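Local coordinates for leucine aminopeptidase 2, chloroplastic (Streptomyces sp. BC16019, PDB 5LHJ), which matures bottromycin as a manganese-binding M17 metalloaminopeptidase, presumably by removing N-terminal amino acids from its precursor peptide, at residues G42-A47 / D118-P123; L78-G83 / A98-A103; V329-G334 / G346-A351; D352-A357 / V368-T373; A397-A402 / R494-G499. All blocks are in the same frame, centred on the assembly; numbering follows the deposited sequence.

Contact 1. Residues G42-A47 / D118-P123; sequences GRHTGA and DGSGVP
The imidazole of His44 leans against Ser120 of the facing loop, with one ring corner at its CB and the next at a peptide carbonyl. NE2 lies 3.9 Å from Ser120 CB, while CD2 comes within 4.0 Å of Asp118 O. Neither partner sits squarely above the ring or in line with its rim, so the histidine meets the loop at a slant. Its CG stands beside the backbone N and opposite the carbonyl carbon (chi1 -73°), which sends the ring from the strand toward the loop before helix 124-139.

Polar atoms are joined through one water. It sits 2.8 Å from His44 NE2, lies 2.7 Å from Ser120 OG, and accepts from Ser120 N at 3.0 Å. The serine hydroxyl is already committed to its own loop: with OG tucked between the backbone N and the carbonyl carbon, it receives Val122 N at 3.2 Å and closes an ST turn just ahead of Pro123, the N-cap of the following helix. Phe93 of helix 90-102 packs on both Ser120 and Val122. At the other side of the imidazole, ND1 is hydrogen-bonded to Gly83 O, while a type II turn running from His44 to Ala47 redirects the chain after the strand.

Both ring nitrogens therefore have partners, one a carbonyl and the other the water. The bridge lets a buried histidine meet a partly exposed serine without direct bonding and, together with the ND1 bond to Gly83 O, probably limits rotation of the ring.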
# COMPACT_ATOMS: atom_id res chain seq x y z
N GLY A 42 15.47 41.68 -28.73
CA GLY A 42 14.09 41.43 -28.33
C GLY A 42 13.11 41.82 -29.42
O GLY A 42 13.22 42.91 -29.97
N ARG A 43 12.17 40.93 -29.73
CA ARG A 43 11.20 41.16 -30.80
C ARG A 43 9.79 40.89 -30.30
O ARG A 43 9.48 39.76 -29.92
CB ARG A 43 11.50 40.24 -31.98
CG ARG A 43 12.87 40.42 -32.61
CD ARG A 43 12.95 41.77 -33.28
NE ARG A 43 14.19 41.97 -34.02
CZ ARG A 43 14.43 43.04 -34.79
NH1 ARG A 43 13.52 44.01 -34.94
NH2 ARG A 43 15.59 43.13 -35.44
N HIS A 44 8.93 41.91 -30.30
CA HIS A 44 7.50 41.71 -30.07
C HIS A 44 6.85 41.22 -31.35
O HIS A 44 7.41 41.36 -32.44
CB HIS A 44 6.82 42.99 -29.58
CG HIS A 44 7.14 43.35 -28.16
ND1 HIS A 44 6.72 42.58 -27.10
CD2 HIS A 44 7.85 44.37 -27.63
CE1 HIS A 44 7.15 43.13 -25.97
NE2 HIS A 44 7.84 44.22 -26.27
N THR A 45 5.66 40.66 -31.23
CA THR A 45 4.95 40.11 -32.38
C THR A 45 4.74 41.26 -33.36
O THR A 45 4.44 42.39 -32.95
CB THR A 45 3.60 39.49 -31.99
OG1 THR A 45 2.78 40.48 -31.38
CG2 THR A 45 3.78 38.32 -31.02
N GLY A 46 4.98 40.99 -34.64
CA GLY A 46 4.87 42.00 -35.70
C GLY A 46 6.15 42.74 -36.06
O GLY A 46 6.19 43.42 -37.08
N ALA A 47 7.20 42.62 -35.23
CA ALA A 47 8.47 43.32 -35.46
C ALA A 47 9.26 42.66 -36.59
O ALA A 47 9.17 41.44 -36.77
CB ALA A 47 9.30 43.37 -34.19
N ASP A 118 10.91 48.57 -26.60
CA ASP A 118 9.84 49.36 -25.99
C ASP A 118 8.55 49.08 -26.75
O ASP A 118 8.55 48.31 -27.71
CB ASP A 118 10.20 50.86 -25.93
CG ASP A 118 10.51 51.47 -27.30
OD1 ASP A 118 10.27 50.84 -28.34
OD2 ASP A 118 11.00 52.61 -27.33
N GLY A 119 7.46 49.67 -26.33
CA GLY A 119 6.18 49.37 -26.98
C GLY A 119 5.27 48.57 -26.09
O GLY A 119 4.07 48.67 -26.23
N SER A 120 5.83 47.77 -25.17
CA SER A 120 5.02 47.19 -24.11
C SER A 120 4.74 48.23 -23.03
O SER A 120 5.34 49.31 -23.03
CB SER A 120 5.68 45.95 -23.48
OG SER A 120 6.74 46.31 -22.61
N GLY A 121 3.84 47.89 -22.12
CA GLY A 121 3.59 48.70 -20.93
C GLY A 121 4.60 48.57 -19.81
O GLY A 121 4.45 49.23 -18.78
N VAL A 122 5.65 47.75 -19.98
CA VAL A 122 6.66 47.55 -18.95
C VAL A 122 7.66 48.71 -19.04
O VAL A 122 8.34 48.84 -20.06
CB VAL A 122 7.42 46.21 -19.11
CG1 VAL A 122 8.40 46.00 -17.96
CG2 VAL A 122 6.44 45.04 -19.18
N PRO A 123 7.76 49.54 -17.98
CA PRO A 123 8.69 50.68 -18.02
C PRO A 123 10.15 50.26 -18.14
O PRO A 123 10.51 49.14 -17.74
CB PRO A 123 8.45 51.39 -16.69
CG PRO A 123 7.14 50.90 -16.19
CD PRO A 123 7.00 49.50 -16.72
O HOH W 1 8.48 46.45 -24.63

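Contact 2. Residues L78-G83 / A98-A103; sequences LNVGLG and AASVRA
Val80 and Ser100 lie closest in backbone, their CA atoms 6.9 Å apart, where strand 76-81 runs beneath the C-terminal turns of helix 90-102. The two methyls of Val80 are spread beneath the serine hydroxyl: CG2 approaches Ser100 OG to 3.4 Å and CG1 to 3.7 Å. This fork follows from the valine torsion, with CG1 opposite the backbone N (chi1 -175°) and CG2 on the other branch, beside that N. The hydroxyl itself turns back along its own helix to bond the carbonyl of Ala96, so the oxygen that the valine methyls meet already has a partner within the helix.

Two residues earlier on the strand, Leu78 reaches the end of the helix. Its CD1 lies 3.6 Å from Ser100 O and 4.2 Å from the CB of Ala103, and CD2 comes to 4.1 Å from Ala103 O. Ser100 O is meanwhile bonded at 3.1 Å by Ala103 N, a tight closing turn where the helix gives out. On Arg56 of the second subunit, NH1 bonds Ala103 O and the side chain packs on Leu78, which brings the subunit interface to this edge.

Helix 90-102 connects strand 76-81 to strand 109-112, parallel strands separated in the sheet by 38-43, and Ser100 also touches Ala40 of that middle strand: a beta-alpha-beta crossover of the N-terminal, macro-like domain. Between strand and helix the contact is van der Waals in kind, methyls against Ala103 CB and against oxygens that have partners in the helix or the second subunit, so burial probably costs these polar atoms little.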
# COMPACT_ATOMS: atom_id res chain seq x y z
N LEU A 78 20.86 36.65 -31.96
CA LEU A 78 19.70 35.89 -31.51
C LEU A 78 18.48 36.79 -31.60
O LEU A 78 18.44 37.85 -30.96
CB LEU A 78 19.85 35.42 -30.07
CG LEU A 78 21.09 34.64 -29.68
CD1 LEU A 78 21.02 34.32 -28.19
CD2 LEU A 78 21.23 33.38 -30.50
N ASN A 79 17.49 36.39 -32.40
CA ASN A 79 16.17 36.97 -32.29
C ASN A 79 15.38 36.24 -31.21
O ASN A 79 15.25 35.01 -31.25
CB ASN A 79 15.45 36.96 -33.64
CG ASN A 79 15.99 38.02 -34.59
OD1 ASN A 79 16.12 39.20 -34.22
ND2 ASN A 79 16.33 37.61 -35.80
N VAL A 80 14.86 37.01 -30.26
CA VAL A 80 14.25 36.45 -29.04
C VAL A 80 12.84 36.99 -28.90
O VAL A 80 12.63 38.20 -28.86
CB VAL A 80 15.08 36.80 -27.80
CG1 VAL A 80 14.51 36.12 -26.56
CG2 VAL A 80 16.54 36.43 -28.01
N GLY A 81 11.87 36.08 -28.83
CA GLY A 81 10.47 36.47 -28.76
C GLY A 81 10.06 37.11 -27.44
O GLY A 81 10.45 36.64 -26.38
N LEU A 82 9.28 38.18 -27.53
CA LEU A 82 8.68 38.84 -26.37
C LEU A 82 7.15 38.85 -26.43
O LEU A 82 6.49 39.47 -25.59
CB LEU A 82 9.20 40.27 -26.25
CG LEU A 82 10.71 40.43 -26.00
CD1 LEU A 82 11.13 41.87 -26.23
CD2 LEU A 82 11.10 40.00 -24.59
N GLY A 83 6.57 38.14 -27.40
CA GLY A 83 5.12 38.09 -27.55
C GLY A 83 4.50 39.43 -27.90
O GLY A 83 5.22 40.38 -28.23
N ALA A 98 16.55 34.58 -19.82
CA ALA A 98 17.02 33.23 -19.49
C ALA A 98 17.13 32.35 -20.74
O ALA A 98 18.10 31.61 -20.90
CB ALA A 98 16.11 32.58 -18.46
N ALA A 99 16.16 32.47 -21.65
CA ALA A 99 16.21 31.75 -22.94
C ALA A 99 17.41 32.15 -23.80
O ALA A 99 18.02 31.32 -24.47
CB ALA A 99 14.92 31.96 -23.73
N SER A 100 17.72 33.45 -23.79
CA SER A 100 18.88 33.99 -24.51
C SER A 100 20.19 33.39 -24.02
O SER A 100 21.02 32.95 -24.83
CB SER A 100 18.95 35.52 -24.37
OG SER A 100 17.79 36.13 -24.90
N VAL A 101 20.39 33.36 -22.70
CA VAL A 101 21.64 32.86 -22.14
C VAL A 101 21.80 31.35 -22.37
O VAL A 101 22.91 30.87 -22.59
CB VAL A 101 21.86 33.24 -20.64
CG1 VAL A 101 21.92 34.75 -20.47
CG2 VAL A 101 20.80 32.66 -19.72
N ARG A 102 20.69 30.61 -22.36
CA ARG A 102 20.72 29.18 -22.68
C ARG A 102 21.09 28.88 -24.14
O ARG A 102 21.54 27.77 -24.43
CB ARG A 102 19.36 28.53 -22.37
CG ARG A 102 19.10 28.27 -20.89
CD ARG A 102 18.00 27.21 -20.74
NE ARG A 102 16.74 27.64 -21.36
CZ ARG A 102 15.84 28.46 -20.80
NH1 ARG A 102 16.04 28.97 -19.58
NH2 ARG A 102 14.73 28.77 -21.47
N ALA A 103 20.88 29.84 -25.03
CA ALA A 103 21.13 29.69 -26.47
C ALA A 103 22.46 30.26 -26.95
O ALA A 103 22.68 30.39 -28.16
CB ALA A 103 19.98 30.33 -27.25

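Contact 3. Residues V329-G334 / G346-A351; sequences VRHLDG and GRVVLA
His331 meets the helix through CE1, which lies 3.6 Å from Ala351 CB and 3.9 Å from Val348 O. The carbonyl approaches the ring edge close to its plane; the alanine methyl comes in obliquely, with ND1 nearly as close to it as CE1. Beside this pair, Val329 CG2 touches Val348 CG1 at 4.3 Å, and the other methyl of Val329, CG1, covers one face of the imidazole near its rim. With CG opposite the carbonyl carbon (chi1 -67°), the ring extends from the end of strand 328-330 into the groove between Val348 and Ala351, one turn apart on helix 345-358.

The next shell holds the ring in that attitude. Asp352, the residue after Ala351, bonds His331 ND1 with OD2 and takes the backbone N of Leu332 with OD1, while NE2 pairs with Thr337 OG1 and Phe451 stacks edge-to-face. Within the strand-end loop, Gly334 N returns to His331 O at 3.0 Å to close a type I turn.

The helix begins with Glu345, a manganese-binding residue although no metal is bound in this chain. A buried imidazole with both nitrogens bonded has little freedom to flip, and the adjacent carboxylate probably keeps a proton on ND1. Van der Waals contact at CE1, with a methyl and a carbonyl oxygen, and hydrogen bonds at the two nitrogens together tie the strand-end turn to this helix.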
# COMPACT_ATOMS: atom_id res chain seq x y z
N VAL A 329 7.07 18.28 24.40
CA VAL A 329 8.02 19.39 24.42
C VAL A 329 7.42 20.55 25.21
O VAL A 329 6.30 20.99 24.92
CB VAL A 329 8.37 19.85 22.98
CG1 VAL A 329 9.22 21.11 23.01
CG2 VAL A 329 9.07 18.72 22.23
N ARG A 330 8.16 21.04 26.21
CA ARG A 330 7.81 22.25 26.94
C ARG A 330 8.58 23.42 26.32
O ARG A 330 9.80 23.49 26.42
CB ARG A 330 8.14 22.09 28.43
CG ARG A 330 8.01 23.35 29.29
CD ARG A 330 6.72 23.46 30.08
NE ARG A 330 6.31 22.23 30.77
CZ ARG A 330 5.16 22.09 31.43
NH1 ARG A 330 4.31 23.11 31.54
NH2 ARG A 330 4.86 20.92 31.99
N HIS A 331 7.84 24.34 25.72
CA HIS A 331 8.43 25.42 24.93
C HIS A 331 8.89 26.59 25.78
O HIS A 331 8.62 26.65 27.00
CB HIS A 331 7.43 25.90 23.87
CG HIS A 331 7.13 24.88 22.82
ND1 HIS A 331 8.00 24.58 21.80
CD2 HIS A 331 6.04 24.10 22.62
CE1 HIS A 331 7.47 23.65 21.02
NE2 HIS A 331 6.28 23.34 21.50
N LEU A 332 9.57 27.53 25.13
CA LEU A 332 10.09 28.76 25.77
C LEU A 332 9.01 29.64 26.43
O LEU A 332 9.32 30.36 27.39
CB LEU A 332 10.86 29.58 24.71
CG LEU A 332 11.57 30.88 25.12
CD1 LEU A 332 12.61 30.59 26.18
CD2 LEU A 332 12.25 31.49 23.90
N ASP A 333 7.77 29.59 25.93
CA ASP A 333 6.64 30.32 26.52
C ASP A 333 5.89 29.53 27.60
O ASP A 333 4.86 29.99 28.08
CB ASP A 333 5.66 30.82 25.44
CG ASP A 333 4.92 29.68 24.71
OD1 ASP A 333 5.17 28.50 24.97
OD2 ASP A 333 4.07 30.01 23.86
N GLY A 334 6.40 28.36 27.97
CA GLY A 334 5.78 27.50 28.98
C GLY A 334 4.69 26.57 28.49
O GLY A 334 4.23 25.71 29.26
N GLY A 346 9.23 20.47 11.71
CA GLY A 346 9.49 21.87 11.40
C GLY A 346 8.75 22.85 12.29
O GLY A 346 9.34 23.82 12.80
N ARG A 347 7.46 22.61 12.51
CA ARG A 347 6.66 23.52 13.32
C ARG A 347 7.14 23.54 14.78
O ARG A 347 7.12 24.58 15.44
CB ARG A 347 5.16 23.21 13.21
CG ARG A 347 4.69 21.92 13.87
CD ARG A 347 3.31 21.53 13.35
NE ARG A 347 3.40 21.10 11.96
CZ ARG A 347 2.38 20.70 11.19
NH1 ARG A 347 1.13 20.65 11.64
NH2 ARG A 347 2.64 20.33 9.95
N VAL A 348 7.61 22.39 15.25
CA VAL A 348 8.11 22.22 16.61
C VAL A 348 9.44 22.99 16.80
O VAL A 348 9.64 23.62 17.83
CB VAL A 348 8.26 20.71 16.96
CG1 VAL A 348 8.93 20.49 18.31
CG2 VAL A 348 6.91 20.02 16.90
N VAL A 349 10.30 22.95 15.80
CA VAL A 349 11.56 23.69 15.80
C VAL A 349 11.30 25.22 15.76
O VAL A 349 11.91 26.00 16.51
CB VAL A 349 12.44 23.26 14.61
CG1 VAL A 349 13.64 24.17 14.46
CG2 VAL A 349 12.90 21.81 14.75
N LEU A 350 10.40 25.65 14.88
CA LEU A 350 10.09 27.07 14.72
C LEU A 350 9.43 27.70 15.94
O LEU A 350 9.63 28.89 16.19
CB LEU A 350 9.19 27.29 13.50
CG LEU A 350 9.80 26.98 12.13
CD1 LEU A 350 8.74 26.96 11.03
CD2 LEU A 350 10.87 27.98 11.82
N ALA A 351 8.63 26.93 16.68
CA ALA A 351 7.81 27.44 17.80
C ALA A 351 8.60 28.34 18.75
O ALA A 351 8.26 29.51 18.94
CB ALA A 351 7.20 26.28 18.57

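Contact 4. Residues D352-A357 / V368-T373; sequences DVLVRA and VVDVAT
Leu354 meets Val368 through a single methyl at the end of its side chain. Its CB stands well back from the strand, 5.8 Å from Val368 CG1, and CG, placed opposite the carbonyl carbon (chi1 -72°), shortens this only to 5.4 Å. The branch then divides the work: CD1 stays clear of strand 368-372, whereas CD2 closes to 3.9 Å from Val368 CG1 and to 4.4 Å from Asp370 CB. The leucine tip thus rests between two residues on the same side of the strand, its side chain set aslant to that of Val368.

Val368 also looks to the helix with its second methyl. CG2, on the branch beside the backbone N, comes within 4.1 Å of Ala357 O, near the place where the two backbones are nearest. Helix 352-357 and strand 368-372 run almost antiparallel, with axes 10.0 Å apart at an angle of 158°.

Although Asp370 gives only its CB to the leucine, its carboxylate is held firmly beyond the contact, OD1 by His460 ND1 and OD2 by Trp458 NE1, both from the neighbouring parallel strand 458-462. Further along, Thr373 hydrogen-bonds Lys261, through its carbonyl, and Asp284, through its hydroxyl, residues of the manganese site, which is empty in this chain. A helix packed along the parallel strands of a mixed sheet through aliphatic side chains, with the C-terminal end of the strand leading into the metal site, is the alpha/beta architecture of the M17 catalytic domain.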
# COMPACT_ATOMS: atom_id res chain seq x y z
N ASP A 352 9.68 27.82 19.30
CA ASP A 352 10.44 28.58 20.32
C ASP A 352 11.16 29.77 19.70
O ASP A 352 11.34 30.80 20.35
CB ASP A 352 11.44 27.67 21.03
CG ASP A 352 10.79 26.42 21.54
OD1 ASP A 352 10.24 26.48 22.65
OD2 ASP A 352 10.76 25.39 20.82
N VAL A 353 11.56 29.64 18.44
CA VAL A 353 12.22 30.76 17.76
C VAL A 353 11.23 31.91 17.54
O VAL A 353 11.59 33.07 17.68
CB VAL A 353 12.88 30.31 16.43
CG1 VAL A 353 13.54 31.49 15.73
CG2 VAL A 353 13.88 29.19 16.70
N LEU A 354 9.97 31.60 17.22
CA LEU A 354 8.94 32.64 17.11
C LEU A 354 8.68 33.35 18.45
O LEU A 354 8.45 34.56 18.48
CB LEU A 354 7.64 32.07 16.55
CG LEU A 354 7.67 31.71 15.06
CD1 LEU A 354 6.46 30.86 14.70
CD2 LEU A 354 7.73 32.96 14.19
N VAL A 355 8.75 32.59 19.55
CA VAL A 355 8.63 33.19 20.89
C VAL A 355 9.79 34.18 21.07
O VAL A 355 9.58 35.35 21.41
CB VAL A 355 8.63 32.14 22.03
CG1 VAL A 355 8.63 32.81 23.40
CG2 VAL A 355 7.44 31.19 21.91
N ARG A 356 11.01 33.72 20.83
CA ARG A 356 12.19 34.54 20.99
C ARG A 356 12.15 35.78 20.08
O ARG A 356 12.46 36.90 20.52
CB ARG A 356 13.46 33.72 20.73
CG ARG A 356 14.76 34.48 20.98
CD ARG A 356 16.00 33.66 20.65
NE ARG A 356 17.19 34.51 20.62
CZ ARG A 356 17.87 34.93 21.69
NH1 ARG A 356 17.50 34.61 22.93
NH2 ARG A 356 18.94 35.71 21.51
N ALA A 357 11.77 35.58 18.82
CA ALA A 357 11.77 36.67 17.84
C ALA A 357 10.71 37.75 18.10
O ALA A 357 10.92 38.90 17.72
CB ALA A 357 11.60 36.13 16.43
N VAL A 368 7.12 40.14 12.25
CA VAL A 368 7.87 38.89 12.09
C VAL A 368 7.34 38.11 10.89
O VAL A 368 6.14 37.89 10.78
CB VAL A 368 7.78 38.01 13.36
CG1 VAL A 368 8.50 36.67 13.16
CG2 VAL A 368 8.38 38.76 14.54
N VAL A 369 8.23 37.68 10.00
CA VAL A 369 7.86 36.86 8.84
C VAL A 369 8.64 35.55 8.93
O VAL A 369 9.86 35.59 9.02
CB VAL A 369 8.16 37.56 7.51
CG1 VAL A 369 7.86 36.64 6.31
CG2 VAL A 369 7.37 38.86 7.39
N ASP A 370 7.95 34.41 8.91
CA ASP A 370 8.65 33.13 8.84
C ASP A 370 8.52 32.53 7.45
O ASP A 370 7.53 32.75 6.75
CB ASP A 370 8.21 32.16 9.94
CG ASP A 370 6.92 31.47 9.64
OD1 ASP A 370 6.91 30.52 8.80
OD2 ASP A 370 5.91 31.83 10.28
N VAL A 371 9.57 31.81 7.06
CA VAL A 371 9.66 31.15 5.76
C VAL A 371 10.10 29.72 6.01
O VAL A 371 11.13 29.49 6.67
CB VAL A 371 10.68 31.84 4.82
CG1 VAL A 371 10.61 31.25 3.42
CG2 VAL A 371 10.45 33.34 4.77
N ALA A 372 9.34 28.76 5.51
CA ALA A 372 9.59 27.36 5.82
C ALA A 372 9.04 26.43 4.76
O ALA A 372 7.96 26.66 4.22
CB ALA A 372 8.99 27.02 7.19
N THR A 373 9.80 25.39 4.45
CA THR A 373 9.31 24.25 3.65
C THR A 373 8.57 23.33 4.62
O THR A 373 9.12 22.35 5.13
CB THR A 373 10.47 23.53 2.96
OG1 THR A 373 11.48 23.21 3.92
CG2 THR A 373 11.08 24.43 1.88

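Contact 5. Residues A397-A402 / R494-G499; sequences AQTVLA and RALSEG
Thr399 and Ala495 bring helices 394-407 and 486-498 together methyl to methyl, CG2 against CB at 4.1 Å. Here the backbones also come nearest, with CA atoms 7.2 Å apart. The threonine methyl lies opposite the backbone N and beside the carbonyl carbon, while OG1 occupies the branch beside the N (chi1 -63°) and bonds back to Arg395 O in its own helix. Only carbon therefore faces the partner, and Leu496 adds the end of its side chain, CD2 lying 4.4 Å from the same threonine methyl.

Away from this small apolar patch the contact soon loosens. It buries just 84 Å² in all, and Gln398 and Glu498 are exposed to solvent without reaching across. At the far side of the second helix, the polar groups attend to its final turn instead: Arg494 O accepts Ser497 OG at 2.7 Å and Glu498 N at 3.2 Å, both from the same face of the carbonyl plane. The two donors share the oxygen, and the hydroxyl approaches 25° out of that plane.

Behind Thr399, Val400 and Leu401 lie on Leu389 of strand 386-390, and Leu401 also packs on Phe411 of strand 410-413. Leu496 likewise touches Leu254, and Ser497 the loop residues Leu303 and Pro304, so the chain's last modelled helix rests between helix 394-407 and the loops flanking the central sheet.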
# COMPACT_ATOMS: atom_id res chain seq x y z
N ALA A 397 -0.72 41.15 4.09
CA ALA A 397 -0.99 40.24 2.98
C ALA A 397 -0.84 40.93 1.64
O ALA A 397 -0.19 40.38 0.74
CB ALA A 397 -2.38 39.61 3.09
N GLN A 398 -1.43 42.12 1.49
CA GLN A 398 -1.33 42.82 0.21
C GLN A 398 0.11 43.20 -0.11
O GLN A 398 0.52 43.10 -1.26
CB GLN A 398 -2.26 44.03 0.11
CG GLN A 398 -2.39 44.59 -1.32
CD GLN A 398 -2.57 43.51 -2.41
OE1 GLN A 398 -3.53 42.72 -2.40
NE2 GLN A 398 -1.63 43.46 -3.36
N THR A 399 0.87 43.60 0.90
CA THR A 399 2.28 43.96 0.70
C THR A 399 3.08 42.77 0.18
O THR A 399 3.82 42.90 -0.80
CB THR A 399 2.90 44.49 2.02
OG1 THR A 399 2.22 45.69 2.42
CG2 THR A 399 4.39 44.78 1.86
N VAL A 400 2.91 41.61 0.83
CA VAL A 400 3.63 40.39 0.41
C VAL A 400 3.19 39.95 -1.00
O VAL A 400 4.03 39.62 -1.85
CB VAL A 400 3.49 39.25 1.43
CG1 VAL A 400 4.13 37.95 0.92
CG2 VAL A 400 4.13 39.64 2.75
N LEU A 401 1.89 39.94 -1.25
CA LEU A 401 1.39 39.50 -2.55
C LEU A 401 1.87 40.41 -3.69
O LEU A 401 2.30 39.91 -4.73
CB LEU A 401 -0.14 39.36 -2.55
CG LEU A 401 -0.68 38.23 -1.68
CD1 LEU A 401 -2.20 38.35 -1.54
CD2 LEU A 401 -0.29 36.87 -2.22
N ALA A 402 1.81 41.72 -3.50
CA ALA A 402 2.30 42.66 -4.53
C ALA A 402 3.81 42.48 -4.75
O ALA A 402 4.29 42.52 -5.89
CB ALA A 402 1.98 44.09 -4.14
N ARG A 494 11.78 46.00 0.68
CA ARG A 494 11.84 47.30 -0.04
C ARG A 494 10.56 48.11 0.21
O ARG A 494 10.63 49.29 0.58
CB ARG A 494 12.05 47.11 -1.55
CG ARG A 494 13.47 46.67 -1.94
CD ARG A 494 13.58 46.25 -3.40
NE ARG A 494 13.50 47.41 -4.30
CZ ARG A 494 14.52 48.19 -4.66
NH1 ARG A 494 15.77 47.98 -4.24
NH2 ARG A 494 14.29 49.22 -5.49
N ALA A 495 9.41 47.47 0.03
CA ALA A 495 8.12 48.13 0.26
C ALA A 495 7.94 48.58 1.71
O ALA A 495 7.49 49.70 1.95
CB ALA A 495 6.97 47.23 -0.17
N LEU A 496 8.31 47.73 2.67
CA LEU A 496 8.21 48.08 4.09
C LEU A 496 9.12 49.25 4.46
O LEU A 496 8.74 50.10 5.27
CB LEU A 496 8.53 46.88 4.99
CG LEU A 496 7.51 45.74 4.97
CD1 LEU A 496 8.08 44.51 5.66
CD2 LEU A 496 6.20 46.15 5.63
N SER A 497 10.30 49.31 3.85
CA SER A 497 11.27 50.38 4.12
C SER A 497 10.79 51.74 3.60
O SER A 497 11.14 52.77 4.17
CB SER A 497 12.64 50.06 3.52
OG SER A 497 12.66 50.26 2.11
N GLU A 498 10.00 51.74 2.52
CA GLU A 498 9.44 52.97 1.97
C GLU A 498 8.37 53.53 2.90
O GLU A 498 8.44 54.69 3.29
CB GLU A 498 8.88 52.73 0.57
CG GLU A 498 9.96 52.47 -0.47
CD GLU A 498 9.46 51.78 -1.73
OE1 GLU A 498 8.23 51.59 -1.88
OE2 GLU A 498 10.30 51.43 -2.58
N GLY A 499 7.41 52.69 3.26
CA GLY A 499 6.39 53.05 4.24
C GLY A 499 6.96 52.97 5.64
O GLY A 499 6.63 53.78 6.50

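Contacts 2, 3 and 4 are buried, contact 1 is partly so, and contact 5 lies at the surface. Contacts 1 and 2 share the N-terminal sheet, through neighbouring strands 38-43 and 76-81, and touch one another; contacts 3 and 4 share helix 345-358 in the catalytic domain, their centres about 10 Å apart. Centres of contacts 1 and 3 are about 52 Å apart, on opposite sides of the chain's centre. A histidine carries contacts 1 and 3, but water mediates the first and a carboxylate backs the second. Contacts 2, 4 and 5 rest on methyl groups, burying most area in contact 2 and least in contact 5; only contacts 3 and 4 border the metal site.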